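Local coordinates for protein hydrolase (Rhizobium meliloti, PDB 5HOE) that probably hydrolyses ester bonds as a carbohydrate acetylesterase of the SGNH/GDSL hydrolase family, working as an octamer, at residues His220-Ala223 and Asp224-Ala228. Sequence-based numbering, arbitrary orientation.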
loop_
_atom_site.group_PDB
_atom_site.type_symbol
_atom_site.label_atom_id
_atom_site.label_comp_id
_atom_site.label_asym_id
_atom_site.label_seq_id
_atom_site.Cartn_x
_atom_site.Cartn_y
_atom_site.Cartn_z
ATOM N N HIS A 220 -32.666 -26.630 14.255
ATOM C CA HIS A 220 -33.869 -27.266 13.729
ATOM C C HIS A 220 -34.647 -26.316 12.827
ATOM O O HIS A 220 -35.104 -26.712 11.743
ATOM C CB HIS A 220 -34.730 -27.774 14.873
ATOM C CG HIS A 220 -34.111 -28.911 15.621
ATOM N ND1 HIS A 220 -34.648 -29.413 16.784
ATOM C CD2 HIS A 220 -32.987 -29.628 15.384
ATOM C CE1 HIS A 220 -33.892 -30.405 17.223
ATOM N NE2 HIS A 220 -32.877 -30.553 16.395
ATOM N N ALA A 221 -34.771 -25.044 13.229
ATOM C CA ALA A 221 -35.542 -24.105 12.424
ATOM C C ALA A 221 -34.838 -23.789 11.112
ATOM O O ALA A 221 -35.498 -23.613 10.074
ATOM C CB ALA A 221 -35.832 -22.838 13.218
ATOM N N ILE A 222 -33.503 -23.720 11.131
ATOM C CA ILE A 222 -32.779 -23.482 9.889
ATOM C C ILE A 222 -32.887 -24.689 8.966
ATOM O O ILE A 222 -33.026 -24.538 7.748
ATOM C CB ILE A 222 -31.321 -23.070 10.180
ATOM C CG1 ILE A 222 -31.293 -21.715 10.922
ATOM C CG2 ILE A 222 -30.531 -22.991 8.894
ATOM C CD1 ILE A 222 -29.927 -21.208 11.321
ATOM N N ALA A 223 -32.854 -25.899 9.528
ATOM C CA ALA A 223 -33.037 -27.105 8.728
ATOM C C ALA A 223 -34.380 -27.089 8.013
ATOM O O ALA A 223 -34.476 -27.490 6.850
ATOM C CB ALA A 223 -32.961 -28.337 9.628
ATOM N N ASP A 224 -35.439 -26.640 8.693
ATOM C CA ASP A 224 -36.736 -26.571 8.019
ATOM C C ASP A 224 -36.662 -25.659 6.807
ATOM O O ASP A 224 -37.190 -25.978 5.730
ATOM C CB ASP A 224 -37.807 -26.049 8.979
ATOM C CG ASP A 224 -38.081 -26.994 10.115
ATOM O OD1 ASP A 224 -37.668 -28.165 10.019
ATOM O OD2 ASP A 224 -38.713 -26.561 11.105
ATOM N N LYS A 225 -36.012 -24.510 6.976
ATOM C CA LYS A 225 -35.816 -23.576 5.879
ATOM C C LYS A 225 -35.030 -24.219 4.742
ATOM O O LYS A 225 -35.383 -24.060 3.566
ATOM C CB LYS A 225 -35.077 -22.355 6.415
ATOM C CG LYS A 225 -35.041 -21.210 5.472
ATOM C CD LYS A 225 -36.309 -20.407 5.527
ATOM C CE LYS A 225 -36.271 -19.385 4.425
ATOM N NZ LYS A 225 -37.505 -18.601 4.392
ATOM N N VAL A 226 -33.961 -24.954 5.078
ATOM C CA VAL A 226 -33.120 -25.583 4.060
ATOM C C VAL A 226 -33.895 -26.659 3.314
ATOM O O VAL A 226 -33.842 -26.740 2.082
ATOM C CB VAL A 226 -31.850 -26.165 4.702
ATOM C CG1 VAL A 226 -31.020 -26.942 3.678
ATOM C CG2 VAL A 226 -30.990 -25.046 5.305
ATOM N N ALA A 227 -34.604 -27.518 4.048
ATOM C CA ALA A 227 -35.368 -28.586 3.405
ATOM C C ALA A 227 -36.463 -28.041 2.499
ATOM O O ALA A 227 -36.784 -28.664 1.482
ATOM C CB ALA A 227 -35.987 -29.502 4.461
ATOM N N ALA A 228 -37.051 -26.891 2.855
ATOM C CA ALA A 228 -38.118 -26.317 2.045
ATOM C C ALA A 228 -37.575 -25.786 0.732
ATOM O O ALA A 228 -38.300 -25.732 -0.264
ATOM C CB ALA A 228 -38.811 -25.199 2.825
#
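The carboxylate of Asp224 turns one flat face to the backbone carbonyl of His220, whose O sits almost directly over the Asp224 CG at 3.4 Å, while Arg55 makes a long, weak ion pair with OD1. Both residues belong to helix 212-229, the last helix of this SGNH-type alpha/beta fold, which begins just after His209 of a probable Ser-His-Asp triad. Asp224 CG lies beside its own backbone N (chi1 -66°), which folds the acid back along the preceding turn. The same His220 O accepts a hydrogen bond from Asp224 N (3.1 Å), whereas it and OD1 are both acceptors and form none; their closeness is probably unfavourable, eased by the amide N-H and perhaps by the weak pair with Arg55. Arg55, from helix 48-56, also touches His220 and Ala223.

Regular i to i+4 bonding continues from Lys225 N to Ala221 O, a longer link at 3.3 Å, and from Val226 N to Ile222 O at 2.9 Å. The buried side of the helix is apolar: Ile222 CG2 and Val226 CG2 approach one turn apart at 4.2 Å, the two branches crossing at a slant. Both pack on the parallel sheet, Ile222 reaching Ile102, Leu149 and Phe194, and Val226 reaching Leu100 and Ile102. Val226 CG2 also presses on the oxygen of Ile222.

In Lys225 the CG stands opposite the backbone N, and a bend at chi2 (82°) swings the otherwise extended chain toward strand 192-195, where NZ is hydrogen-bonded to Phe193 O. Its aliphatic part rests on Leu149, joining the helix to two strands of the sheet. The shortest bond between the two turns runs from Ala227 N to Ala223 O, at 2.8 Å and nearly straight, with an N-H...O angle of 171°.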